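Local atomic coordinates of putative Nitroreductase (Anabaena variabilis ATCC 29413, PDB entry 3EO7), a protein that binds flavin mononucleotide in a nitroreductase-type fold and probably works as an FMN-dependent oxidoreductase. Residues Ala100-Gly104 with Gly105-Ala109; Arg183-Cys186 with Leu187-His191; Ser75-Leu78 with Phe79-Gly83; Val169-Arg172 with Ser173-Tyr177; Arg451-Arg454 with Tyr455-Asp459. One frame throughout, in Å; residues are numbered along the deposited sequence.

Contact 1. Residues Ala100-Gly104 with Gly105-Ala109; sequences APSAG and GLYPA. With FMN (flavin mononucleotide), chain B.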
# COMPACT_ATOMS: atom_id res chain seq x y z
N ALA A 100 6.82 5.72 -4.53
CA ALA A 100 5.56 5.00 -4.44
C ALA A 100 4.64 5.44 -5.59
O ALA A 100 4.55 6.64 -5.87
CB ALA A 100 4.85 5.30 -3.12
N PRO A 101 3.96 4.47 -6.25
CA PRO A 101 2.96 4.78 -7.28
C PRO A 101 1.74 5.37 -6.59
O PRO A 101 1.61 5.29 -5.38
CB PRO A 101 2.64 3.42 -7.91
CG PRO A 101 2.90 2.44 -6.76
CD PRO A 101 4.10 3.01 -6.04
N SER A 102 0.86 6.00 -7.36
CA SER A 102 -0.37 6.58 -6.81
C SER A 102 -1.40 6.68 -7.90
O SER A 102 -1.08 7.13 -9.02
CB SER A 102 -0.12 7.99 -6.26
OG SER A 102 -1.32 8.71 -6.02
N ALA A 103 -2.62 6.24 -7.59
CA ALA A 103 -3.74 6.33 -8.55
C ALA A 103 -3.86 7.77 -9.01
O ALA A 103 -3.96 8.71 -8.21
CB ALA A 103 -5.03 5.85 -7.89
N GLY A 104 -3.83 7.96 -10.33
CA GLY A 104 -3.92 9.28 -10.93
C GLY A 104 -2.71 10.18 -10.74
O GLY A 104 -2.76 11.37 -11.15
N GLY A 105 -1.64 9.67 -10.14
CA GLY A 105 -0.48 10.52 -9.83
C GLY A 105 -0.91 11.65 -8.90
O GLY A 105 -0.47 12.78 -9.06
N LEU A 106 -1.72 11.34 -7.91
CA LEU A 106 -2.33 12.34 -7.02
C LEU A 106 -1.68 12.48 -5.63
O LEU A 106 -1.82 13.52 -4.98
CB LEU A 106 -3.84 12.07 -6.91
CG LEU A 106 -4.57 12.20 -8.26
CD1 LEU A 106 -6.03 11.74 -8.12
CD2 LEU A 106 -4.44 13.59 -8.86
N TYR A 107 -1.00 11.44 -5.17
CA TYR A 107 -0.22 11.47 -3.93
C TYR A 107 -0.95 11.93 -2.68
O TYR A 107 -0.52 12.87 -2.00
CB TYR A 107 1.11 12.26 -4.12
CG TYR A 107 1.79 11.73 -5.33
CD1 TYR A 107 2.34 10.46 -5.33
CD2 TYR A 107 1.78 12.45 -6.53
CE1 TYR A 107 2.91 9.92 -6.49
CE2 TYR A 107 2.34 11.91 -7.67
CZ TYR A 107 2.90 10.64 -7.66
OH TYR A 107 3.41 10.10 -8.82
N PRO A 108 -2.04 11.22 -2.33
CA PRO A 108 -2.78 11.54 -1.10
C PRO A 108 -1.95 11.36 0.19
O PRO A 108 -2.19 12.07 1.17
CB PRO A 108 -3.97 10.55 -1.13
CG PRO A 108 -3.43 9.37 -1.93
CD PRO A 108 -2.60 10.05 -3.02
N ALA A 109 -0.97 10.47 0.18
CA ALA A 109 -0.21 10.20 1.40
C ALA A 109 0.79 11.29 1.77
O ALA A 109 1.40 11.91 0.89
CB ALA A 109 0.52 8.82 1.30
N1 FMN B . -2.13 3.26 -14.11
C2 FMN B . -2.97 3.07 -15.19
O2 FMN B . -2.57 3.25 -16.34
N3 FMN B . -4.28 2.71 -15.06
C4 FMN B . -4.87 2.55 -13.85
O4 FMN B . -6.01 2.05 -13.80
C4A FMN B . -4.06 2.72 -12.73
N5 FMN B . -4.61 2.62 -11.46
C5A FMN B . -3.77 2.71 -10.33
C6 FMN B . -4.25 2.50 -9.05
C7 FMN B . -3.43 2.61 -7.93
C7M FMN B . -3.97 2.25 -6.53
C8 FMN B . -2.09 2.92 -8.09
C8M FMN B . -1.10 2.86 -6.94
C9 FMN B . -1.56 3.13 -9.38
C9A FMN B . -2.41 3.02 -10.50
N10 FMN B . -1.90 3.24 -11.77
C10 FMN B . -2.70 3.08 -12.87
C1' FMN B . -0.52 3.82 -11.99
C2' FMN B . -0.44 5.31 -11.71
O2' FMN B . -0.96 6.04 -12.84
C3' FMN B . 1.01 5.69 -11.43
O3' FMN B . 1.44 5.10 -10.19
C4' FMN B . 1.27 7.20 -11.43
O4' FMN B . 0.99 7.78 -12.74
C5' FMN B . 2.71 7.49 -11.03
O5' FMN B . 3.63 6.87 -11.89
P FMN B . 4.71 5.84 -11.37
O1P FMN B . 3.97 4.63 -10.81
O2P FMN B . 5.53 5.49 -12.60
O3P FMN B . 5.56 6.48 -10.31
O HOH W 1 4.79 7.91 -8.27
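Ser102 O accepts the backbone N-H of Gly105 at 2.8 Å, closing a type II beta turn with Ala103 and Gly104 at its corners. The turn lies in the flavin-binding loop between strands 93-98 and 109-115 of the nitroreductase fold; the positive phi of Gly104 (71°) suits a residue without a side chain, and a CB there would also collide with Leu106 CD1. Past the turn, one hydroxyl organises the returning chain. A chi1 of 166° swings Ser102 OG away from its own backbone N and toward the following amides: Tyr107 N donates to Ser102 OG at 2.9 Å, while Leu106 N reaches the same OG in a weak, more bent bond of 3.3 Å. Ser102 OG is also hydrogen-bonded to Asp188 OD2 of helix 181-202. With an alanine at Ser102 the N-H of Tyr107 would probably lose its acceptor and Asp188 its hydroxyl partner. Ser102 lies against one face of the Tyr107 ring, its CB 3.6 Å from both CD1 and CE1 and its OG toward the rim, while Ala100 O is at the edge. On the cofactor side, Ser102 N donates to the FMN ribityl oxygen O3' at 3.0 Å, and Ala103 CB packs 3.6 Å from flavin C7. One water joins Tyr107 OH, 2.6 Å away, to Ala100 O and to the FMN phosphate oxygen O3P.

Contact 2. Residues Arg183-Cys186 with Leu187-His191; sequences RRIC and LDTGH. With FMN (flavin mononucleotide), chain B.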
# COMPACT_ATOMS: atom_id res chain seq x y z
N ARG A 183 -10.92 4.22 -1.65
CA ARG A 183 -10.25 2.99 -2.07
C ARG A 183 -8.83 3.32 -2.54
O ARG A 183 -7.86 2.70 -2.10
CB ARG A 183 -10.98 2.33 -3.24
CG ARG A 183 -12.39 1.88 -2.93
CD ARG A 183 -12.98 1.42 -4.24
NE ARG A 183 -14.33 0.89 -4.23
CZ ARG A 183 -14.70 -0.18 -4.94
NH1 ARG A 183 -13.80 -0.92 -5.58
NH2 ARG A 183 -15.97 -0.56 -4.96
N ARG A 184 -8.73 4.30 -3.44
CA ARG A 184 -7.44 4.66 -4.04
C ARG A 184 -6.44 5.18 -2.99
O ARG A 184 -5.26 4.83 -3.04
CB ARG A 184 -7.60 5.70 -5.18
CG ARG A 184 -8.66 5.36 -6.22
CD ARG A 184 -8.42 4.07 -6.96
NE ARG A 184 -9.32 4.05 -8.12
CZ ARG A 184 -10.60 3.72 -8.08
NH1 ARG A 184 -11.17 3.20 -7.01
NH2 ARG A 184 -11.32 3.85 -9.18
N ILE A 185 -6.91 5.99 -2.06
CA ILE A 185 -6.07 6.52 -1.01
C ILE A 185 -5.45 5.38 -0.20
O ILE A 185 -4.25 5.39 0.10
CB ILE A 185 -6.91 7.40 -0.06
CG1 ILE A 185 -7.19 8.76 -0.72
CG2 ILE A 185 -6.19 7.64 1.30
CD1 ILE A 185 -8.29 9.59 -0.02
N CYS A 186 -6.27 4.40 0.18
CA CYS A 186 -5.76 3.30 0.99
C CYS A 186 -4.79 2.41 0.21
O CYS A 186 -3.78 1.97 0.75
CB CYS A 186 -6.90 2.52 1.59
SG CYS A 186 -7.82 3.51 2.86
N LEU A 187 -5.11 2.14 -1.06
CA LEU A 187 -4.19 1.39 -1.95
C LEU A 187 -2.86 2.13 -2.08
O LEU A 187 -1.80 1.51 -1.93
CB LEU A 187 -4.82 1.18 -3.33
CG LEU A 187 -6.03 0.24 -3.28
CD1 LEU A 187 -6.84 0.36 -4.59
CD2 LEU A 187 -5.55 -1.19 -3.03
N ASP A 188 -2.92 3.42 -2.42
CA ASP A 188 -1.72 4.26 -2.55
C ASP A 188 -0.86 4.17 -1.27
O ASP A 188 0.36 4.05 -1.32
CB ASP A 188 -2.07 5.74 -2.75
CG ASP A 188 -2.63 6.06 -4.13
OD1 ASP A 188 -2.82 5.16 -4.98
OD2 ASP A 188 -2.89 7.28 -4.34
N THR A 189 -1.54 4.29 -0.14
CA THR A 189 -0.87 4.24 1.14
C THR A 189 -0.23 2.88 1.34
O THR A 189 0.90 2.81 1.78
CB THR A 189 -1.81 4.61 2.26
OG1 THR A 189 -2.25 5.98 2.08
CG2 THR A 189 -1.14 4.45 3.62
N GLY A 190 -0.92 1.78 0.99
CA GLY A 190 -0.35 0.45 1.10
C GLY A 190 0.93 0.29 0.29
O GLY A 190 1.87 -0.32 0.76
N HIS A 191 0.98 0.89 -0.90
CA HIS A 191 2.19 0.86 -1.72
C HIS A 191 3.35 1.53 -0.97
O HIS A 191 4.48 1.00 -0.94
CB HIS A 191 1.99 1.52 -3.10
CG HIS A 191 1.35 0.64 -4.13
ND1 HIS A 191 2.08 -0.19 -4.95
CD2 HIS A 191 0.05 0.43 -4.45
CE1 HIS A 191 1.25 -0.85 -5.75
NE2 HIS A 191 0.01 -0.48 -5.48
N1 FMN B . -2.13 3.26 -14.11
C2 FMN B . -2.97 3.07 -15.19
O2 FMN B . -2.57 3.25 -16.34
N3 FMN B . -4.28 2.71 -15.06
C4 FMN B . -4.87 2.55 -13.85
O4 FMN B . -6.01 2.05 -13.80
C4A FMN B . -4.06 2.72 -12.73
N5 FMN B . -4.61 2.62 -11.46
C5A FMN B . -3.77 2.71 -10.33
C6 FMN B . -4.25 2.50 -9.05
C7 FMN B . -3.43 2.61 -7.93
C7M FMN B . -3.97 2.25 -6.53
C8 FMN B . -2.09 2.92 -8.09
C8M FMN B . -1.10 2.86 -6.94
C9 FMN B . -1.56 3.13 -9.38
C9A FMN B . -2.41 3.02 -10.50
N10 FMN B . -1.90 3.24 -11.77
C10 FMN B . -2.70 3.08 -12.87
C1' FMN B . -0.52 3.82 -11.99
C2' FMN B . -0.44 5.31 -11.71
O2' FMN B . -0.96 6.04 -12.84
C3' FMN B . 1.01 5.69 -11.43
O3' FMN B . 1.44 5.10 -10.19
C4' FMN B . 1.27 7.20 -11.43
O4' FMN B . 0.99 7.78 -12.74
C5' FMN B . 2.71 7.49 -11.03
O5' FMN B . 3.63 6.87 -11.89
P FMN B . 4.71 5.84 -11.37
O1P FMN B . 3.97 4.63 -10.81
O2P FMN B . 5.53 5.49 -12.60
O3P FMN B . 5.56 6.48 -10.31
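Ile185 O is gripped twice by Thr189, whose OG1 and backbone N both lie 2.9 Å from it and arrive from opposite faces of the carbonyl plane. This pair of hydrogen bonds is a classic way for a threonine to bury its hydroxyl inside a helix: with chi1 at -62°, OG1 sits beside the backbone N and folds back to the carbonyl one turn earlier. This is the long helix 181-202 of the nitroreductase fold, which meets the dimethyl end of the flavin, and its ordinary i to i+4 ladder runs on around that grip, as in the 2.8 Å bond from Asp188 N to Arg184 O. The side chains on the cofactor side do different work. Leu187 lays CB 3.5 Å from the flavin methyl C7M, and its CG rests 3.3 Å from Arg183 O. Asp188 OD1 comes 3.5 Å from the other methyl, C8M, and accepts the N-H of Ala103 in the flavin loop. One turn on, His191 meets C8M obliquely through CD2 at 3.7 Å, its ring fixed by Gln465 OE1 at ND1 and Tyr503 OH at NE2. Away from the flavin, Arg183 reaches out to a salt bridge with Asp486 and a hydrogen bond with Thr17. The chemistry implies a helix that treats its two sides differently: Thr189 spends its hydroxyl on its own backbone, whereas Asp188 gives its oxygens to the neighbouring loop, consistent with a part in positioning the residues that meet the ribityl chain.

Contact 3. Residues Ser75-Leu78 with Phe79-Gly83; sequences SRLL and FRSYG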
# COMPACT_ATOMS: atom_id res chain seq x y z
N SER A 75 17.90 9.42 5.99
CA SER A 75 17.79 10.07 4.67
C SER A 75 17.44 9.04 3.60
O SER A 75 16.52 9.22 2.78
CB SER A 75 19.10 10.79 4.35
OG SER A 75 19.06 11.38 3.06
N ARG A 76 18.17 7.94 3.60
CA ARG A 76 17.93 6.87 2.64
C ARG A 76 16.59 6.17 2.83
O ARG A 76 15.90 5.86 1.84
CB ARG A 76 19.10 5.87 2.69
CG ARG A 76 19.07 4.74 1.66
CD ARG A 76 20.25 3.77 1.87
NE ARG A 76 21.52 4.50 1.94
CZ ARG A 76 22.29 4.82 0.90
NH1 ARG A 76 21.94 4.47 -0.34
NH2 ARG A 76 23.42 5.50 1.11
N LEU A 77 16.21 5.92 4.09
CA LEU A 77 14.94 5.29 4.39
C LEU A 77 13.80 6.13 3.81
O LEU A 77 12.93 5.62 3.09
CB LEU A 77 14.77 5.09 5.91
CG LEU A 77 13.56 4.27 6.37
CD1 LEU A 77 13.82 3.67 7.77
CD2 LEU A 77 12.29 5.13 6.34
N LEU A 78 13.87 7.44 4.02
CA LEU A 78 12.79 8.32 3.56
C LEU A 78 12.80 8.45 2.05
O LEU A 78 11.74 8.39 1.39
CB LEU A 78 12.85 9.65 4.25
CG LEU A 78 12.45 9.70 5.75
CD1 LEU A 78 12.89 11.03 6.40
CD2 LEU A 78 10.94 9.46 5.85
N PHE A 79 13.99 8.60 1.48
CA PHE A 79 14.10 8.80 0.03
C PHE A 79 13.63 7.60 -0.78
O PHE A 79 12.95 7.73 -1.81
CB PHE A 79 15.51 9.19 -0.37
CG PHE A 79 15.60 9.60 -1.79
CD1 PHE A 79 15.01 10.81 -2.20
CD2 PHE A 79 16.17 8.77 -2.74
CE1 PHE A 79 15.03 11.19 -3.52
CE2 PHE A 79 16.20 9.15 -4.08
CZ PHE A 79 15.62 10.35 -4.47
N ARG A 80 13.99 6.40 -0.34
CA ARG A 80 13.62 5.20 -1.04
C ARG A 80 12.13 4.93 -0.81
O ARG A 80 11.51 4.23 -1.60
CB ARG A 80 14.45 4.00 -0.58
CG ARG A 80 15.97 4.07 -0.88
CD ARG A 80 16.29 3.57 -2.27
NE ARG A 80 17.71 3.77 -2.59
CZ ARG A 80 18.21 4.67 -3.45
NH1 ARG A 80 17.44 5.51 -4.14
NH2 ARG A 80 19.53 4.72 -3.64
N SER A 81 11.56 5.47 0.27
CA SER A 81 10.14 5.27 0.57
C SER A 81 9.20 6.19 -0.23
O SER A 81 8.18 5.73 -0.74
CB SER A 81 9.83 5.48 2.06
OG SER A 81 10.42 4.46 2.84
N TYR A 82 9.51 7.48 -0.27
CA TYR A 82 8.57 8.46 -0.84
C TYR A 82 9.25 9.64 -1.52
O TYR A 82 8.64 10.69 -1.72
CB TYR A 82 7.64 8.93 0.26
CG TYR A 82 6.27 9.40 -0.13
CD1 TYR A 82 5.51 8.69 -1.07
CD2 TYR A 82 5.71 10.54 0.43
CE1 TYR A 82 4.21 9.10 -1.43
CE2 TYR A 82 4.43 10.95 0.09
CZ TYR A 82 3.68 10.23 -0.85
OH TYR A 82 2.39 10.64 -1.19
N GLY A 83 10.49 9.42 -1.95
CA GLY A 83 11.23 10.47 -2.60
C GLY A 83 10.77 10.67 -4.02
O GLY A 83 10.11 9.78 -4.61
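Arg76 and Arg80 run side by side and point the same way, their CG atoms 4.1 Å apart. Different bends produce the match: the chain of Arg76 turns at chi3 (-51°), that of Arg80 already at chi2. At their ends Arg76 NH1 lies 4.1 Å from Arg80 NH2, the two guanidinium planes 62° apart. Both arginines form salt bridges with Glu328 OE1, so the pair gathers round one carboxylate. Round the helix from them, Ser81 OG donates to Leu77 O at 2.8 Å, and Leu77 CD2 packs 4.0 Å from that hydroxyl. These residues form the C-terminal part of helix 66-82, which lies against the long helix 181-202; there Ser199 OG adds a further hydrogen bond to Leu77 O, and Ile196 touches Ser81. The backbone ladder continues with Tyr82 N to Leu78 O at 2.9 Å, then Gly83 N to Phe79 O at 3.0 Å. A CB on Gly83 would run into Phe79 CD1, whose ring meets His133 edge-to-face. Farther out, Ser75 OG is held by Leu51 O and His133 NE2, Leu78 packs on Val111 of strand 109-115, and Tyr82 OH is hydrogen-bonded to Ala109 O.

Contact 4. Residues Val169-Arg172 with Ser173-Tyr177; sequences VFYR and SAWRY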
# COMPACT_ATOMS: atom_id res chain seq x y z
N VAL A 169 -4.33 13.09 2.72
CA VAL A 169 -4.93 14.42 2.46
C VAL A 169 -6.02 14.08 1.43
O VAL A 169 -5.75 13.85 0.22
CB VAL A 169 -3.92 15.45 1.94
CG1 VAL A 169 -4.62 16.75 1.67
CG2 VAL A 169 -2.77 15.65 2.96
N PHE A 170 -7.25 13.99 1.92
CA PHE A 170 -8.33 13.40 1.14
C PHE A 170 -8.56 14.01 -0.23
O PHE A 170 -8.71 13.29 -1.22
CB PHE A 170 -9.63 13.45 1.92
CG PHE A 170 -9.52 12.89 3.32
CD1 PHE A 170 -9.10 11.57 3.55
CD2 PHE A 170 -9.82 13.69 4.40
CE1 PHE A 170 -9.00 11.08 4.84
CE2 PHE A 170 -9.70 13.19 5.69
CZ PHE A 170 -9.28 11.90 5.89
N TYR A 171 -8.60 15.34 -0.27
CA TYR A 171 -8.92 16.02 -1.51
C TYR A 171 -7.93 15.76 -2.63
O TYR A 171 -8.29 15.90 -3.80
CB TYR A 171 -9.11 17.50 -1.28
CG TYR A 171 -9.69 18.22 -2.48
CD1 TYR A 171 -11.01 17.96 -2.87
CD2 TYR A 171 -8.96 19.14 -3.19
CE1 TYR A 171 -11.56 18.59 -3.95
CE2 TYR A 171 -9.53 19.79 -4.28
CZ TYR A 171 -10.83 19.52 -4.63
OH TYR A 171 -11.42 20.13 -5.72
N ARG A 172 -6.68 15.45 -2.28
CA ARG A 172 -5.69 15.18 -3.31
C ARG A 172 -6.20 14.10 -4.30
O ARG A 172 -5.98 14.21 -5.52
CB ARG A 172 -4.36 14.77 -2.69
CG ARG A 172 -3.64 15.91 -2.00
CD ARG A 172 -2.29 15.39 -1.54
NE ARG A 172 -1.61 16.40 -0.77
CZ ARG A 172 -0.51 16.18 -0.06
NH1 ARG A 172 0.05 14.98 -0.07
NH2 ARG A 172 0.01 17.18 0.68
N SER A 173 -6.88 13.07 -3.77
CA SER A 173 -7.44 12.00 -4.60
C SER A 173 -8.89 12.29 -4.95
O SER A 173 -9.30 12.06 -6.09
CB SER A 173 -7.32 10.64 -3.91
OG SER A 173 -5.96 10.27 -3.80
N ALA A 174 -9.66 12.82 -4.00
CA ALA A 174 -11.10 13.08 -4.22
C ALA A 174 -11.35 14.08 -5.36
O ALA A 174 -12.41 14.07 -6.00
CB ALA A 174 -11.80 13.53 -2.90
N TRP A 175 -10.40 14.98 -5.56
CA TRP A 175 -10.46 15.95 -6.66
C TRP A 175 -10.75 15.20 -7.95
O TRP A 175 -11.55 15.66 -8.76
CB TRP A 175 -9.16 16.76 -6.71
CG TRP A 175 -9.04 17.57 -7.98
CD1 TRP A 175 -9.65 18.74 -8.25
CD2 TRP A 175 -8.31 17.20 -9.15
NE1 TRP A 175 -9.33 19.15 -9.53
CE2 TRP A 175 -8.51 18.22 -10.10
CE3 TRP A 175 -7.50 16.13 -9.48
CZ2 TRP A 175 -7.91 18.19 -11.35
CZ3 TRP A 175 -6.90 16.09 -10.72
CH2 TRP A 175 -7.10 17.11 -11.64
N ARG A 176 -10.14 14.03 -8.12
CA ARG A 176 -10.41 13.21 -9.29
C ARG A 176 -11.47 12.14 -9.11
O ARG A 176 -12.36 11.99 -9.95
CB ARG A 176 -9.13 12.53 -9.78
CG ARG A 176 -9.43 11.59 -10.98
CD ARG A 176 -8.20 11.17 -11.69
NE ARG A 176 -8.53 10.13 -12.66
CZ ARG A 176 -7.69 9.64 -13.57
NH1 ARG A 176 -6.45 10.13 -13.69
NH2 ARG A 176 -8.09 8.66 -14.38
N TYR A 177 -11.37 11.38 -8.02
CA TYR A 177 -12.19 10.17 -7.83
C TYR A 177 -13.45 10.33 -6.99
O TYR A 177 -14.25 9.40 -6.84
CB TYR A 177 -11.32 9.07 -7.23
CG TYR A 177 -10.16 8.67 -8.14
CD1 TYR A 177 -10.38 7.95 -9.30
CD2 TYR A 177 -8.85 9.00 -7.81
CE1 TYR A 177 -9.34 7.61 -10.14
CE2 TYR A 177 -7.81 8.65 -8.64
CZ TYR A 177 -8.06 7.95 -9.79
OH TYR A 177 -6.98 7.63 -10.59
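Trp175 begins its contact with Tyr171 at CB, one turn along the short helix 170-177 that follows strand 162-169 of the large antiparallel sheet. That CB stands over the face of the Tyr171 ring in a CH-pi contact, 3.9 Å from the ring centroid and only 16° off the ring normal. It also presses 3.2 Å from Tyr171 O, the carbonyl that accepts the Trp175 backbone N-H. CG comes next, near Tyr171 OH, and CD1 approaches that hydroxyl oxygen more closely, at 3.4 Å, with OH at the indole edge and near its plane. NE1, at the tip of this branch, donates to Asp32 O, while Gln36 and Pro37 touch the side chain from a neighbouring loop. Overall the pair is an offset edge-to-face arrangement, the Trp175 edge toward the Tyr171 face, with planes at 72° and the centroid of the five-membered ring 5.6 Å from that of the tyrosine. Four residues apart, they share a flank of the helix, and with CG opposite the backbone N in both (chi1 168° for Trp175) they leave it in a similar way. In the helix backbone, Phe170 O takes two amides: Ala174 N at 3.0 Å in the carbonyl plane, and Ser173 N at 3.1 Å from well above it. Arg172 extends away to a salt bridge with Glu110, its guanidinium covered on one face by Val169 CG2, 3.8 Å above the centre.

Contact 5. Residues Arg451-Arg454 with Tyr455-Asp459; sequences RVYR and YLHMD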
# COMPACT_ATOMS: atom_id res chain seq x y z
N ARG A 451 -13.73 -0.39 9.89
CA ARG A 451 -12.33 0.05 9.68
C ARG A 451 -11.50 -0.97 8.92
O ARG A 451 -10.47 -0.63 8.36
CB ARG A 451 -11.70 0.37 11.04
CG ARG A 451 -10.26 0.92 11.02
CD ARG A 451 -9.76 0.94 12.45
NE ARG A 451 -8.46 1.62 12.70
CZ ARG A 451 -8.36 2.92 13.04
NH1 ARG A 451 -9.44 3.70 13.09
NH2 ARG A 451 -7.18 3.44 13.33
N VAL A 452 -11.95 -2.23 8.86
CA VAL A 452 -11.22 -3.25 8.11
C VAL A 452 -11.05 -2.83 6.65
O VAL A 452 -10.08 -3.22 6.00
CB VAL A 452 -11.90 -4.65 8.16
CG1 VAL A 452 -13.14 -4.72 7.22
CG2 VAL A 452 -10.84 -5.78 7.83
N TYR A 453 -11.96 -1.98 6.15
CA TYR A 453 -11.87 -1.52 4.78
C TYR A 453 -10.53 -0.86 4.51
O TYR A 453 -9.92 -1.06 3.44
CB TYR A 453 -13.03 -0.55 4.47
CG TYR A 453 -13.33 -0.43 2.99
CD1 TYR A 453 -14.17 -1.32 2.36
CD2 TYR A 453 -12.77 0.59 2.24
CE1 TYR A 453 -14.48 -1.21 1.00
CE2 TYR A 453 -13.09 0.73 0.91
CZ TYR A 453 -13.93 -0.20 0.29
OH TYR A 453 -14.22 -0.05 -1.03
N ARG A 454 -10.07 -0.03 5.46
CA ARG A 454 -8.75 0.60 5.36
C ARG A 454 -7.65 -0.47 5.28
O ARG A 454 -6.77 -0.42 4.45
CB ARG A 454 -8.45 1.42 6.61
CG ARG A 454 -9.40 2.51 6.91
CD ARG A 454 -8.82 3.30 8.10
NE ARG A 454 -9.78 4.22 8.64
CZ ARG A 454 -9.54 5.04 9.68
NH1 ARG A 454 -8.35 5.04 10.26
NH2 ARG A 454 -10.49 5.85 10.09
N TYR A 455 -7.75 -1.44 6.19
CA TYR A 455 -6.74 -2.48 6.34
C TYR A 455 -6.60 -3.30 5.08
O TYR A 455 -5.49 -3.62 4.65
CB TYR A 455 -7.05 -3.40 7.50
CG TYR A 455 -7.18 -2.77 8.89
CD1 TYR A 455 -6.47 -1.62 9.24
CD2 TYR A 455 -7.91 -3.40 9.89
CE1 TYR A 455 -6.54 -1.11 10.50
CE2 TYR A 455 -8.00 -2.88 11.19
CZ TYR A 455 -7.30 -1.72 11.49
OH TYR A 455 -7.33 -1.17 12.77
N LEU A 456 -7.73 -3.66 4.50
CA LEU A 456 -7.73 -4.49 3.30
C LEU A 456 -7.01 -3.81 2.13
O LEU A 456 -6.20 -4.44 1.42
CB LEU A 456 -9.18 -4.81 2.85
CG LEU A 456 -10.02 -5.69 3.76
CD1 LEU A 456 -11.50 -5.75 3.33
CD2 LEU A 456 -9.36 -7.10 3.85
N HIS A 457 -7.35 -2.54 1.91
CA HIS A 457 -6.82 -1.80 0.78
C HIS A 457 -5.34 -1.49 1.01
O HIS A 457 -4.54 -1.62 0.08
CB HIS A 457 -7.68 -0.55 0.51
CG HIS A 457 -8.96 -0.86 -0.18
ND1 HIS A 457 -10.07 -1.35 0.49
CD2 HIS A 457 -9.31 -0.79 -1.48
CE1 HIS A 457 -11.05 -1.54 -0.38
NE2 HIS A 457 -10.61 -1.24 -1.58
N MSE A 458 -4.96 -1.15 2.25
CA MSE A 458 -3.54 -0.93 2.53
C MSE A 458 -2.75 -2.23 2.34
O MSE A 458 -1.66 -2.23 1.76
CB MSE A 458 -3.32 -0.34 3.91
CG MSE A 458 -3.70 1.14 3.94
SE MSE A 458 -3.25 2.00 5.63
CE MSE A 458 -4.61 1.27 6.76
N ASP A 459 -3.27 -3.36 2.80
CA ASP A 459 -2.57 -4.63 2.61
C ASP A 459 -2.42 -4.99 1.12
O ASP A 459 -1.35 -5.45 0.71
CB ASP A 459 -3.25 -5.77 3.36
CG ASP A 459 -2.93 -5.78 4.85
OD1 ASP A 459 -1.99 -5.06 5.30
OD2 ASP A 459 -3.67 -6.53 5.58
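Tyr453 and His457 make the tight half of this contact, one turn apart near the start of helix 452-473. With CG opposite the backbone N (chi1 -158°), the Tyr453 ring is brought along the helix to His457, whose CE1 lies over one face, toward the rim, 3.2 Å from Tyr453 CZ; the two planes are inclined at 34°, so the rings meet obliquely. The imidazole is held by its own helix: His457 ND1 donates to Tyr453 O at 3.0 Å, nearly in the ring plane and fairly straight (155°), while the backbone N of His457 makes a longer, weak bond to the same oxygen. An alanine in place of Tyr453 would probably open a gap beside His457 CE1, letting the imidazole tilt about its bond to the carbonyl, and leave His14 ND1 without its hydroxyl partner.

Looser, though also buried, is the flank of Val452, where CG2 comes no nearer than 4.2 Å to Leu456 CG and 4.3 Å to Tyr455 CD2, and helix 441-448 covers Val452 and Leu456. A close polar meeting stands apart from it: Arg451 NE gives a weak, bent bond of 3.0 Å to Tyr455 OH, its guanidinium plane steeply turned from the ring. Tyr455 OH is also hydrogen-bonded to Leu254 O, and the ring stacks on Phe375. Met458, present as selenomethionine, folds its CE back to within 3.8 Å of Arg454 CB. Arg451 and Arg454 converge on Asp215, one on each carboxylate oxygen. Such sharing implies that the single acid probably offsets only part of the charge of the two buried arginines.

Contacts 1 and 2 meet directly at the flavin: their centres are 8 Å apart, and Asp188 joins them through Ser102 OG (2.7 Å from OD2) and Ala103 N (2.8 Å from OD1). Contact 4 backs the loop of contact 1, with Arg172 NH1 2.9 Å from Tyr107 O, and contact 3 meets the same loop where Tyr82 OH lies 2.6 Å from Ala109 O. Contact 5 belongs to the second nitroreductase-like part of the chain; its helix packs on that of contact 2, with Cys186 CB 3.3 Å from His457 CB, and the His457 side chain stays about 8 Å from FMN. Contacts 3 and 5, with centres about 24 Å apart, do not touch.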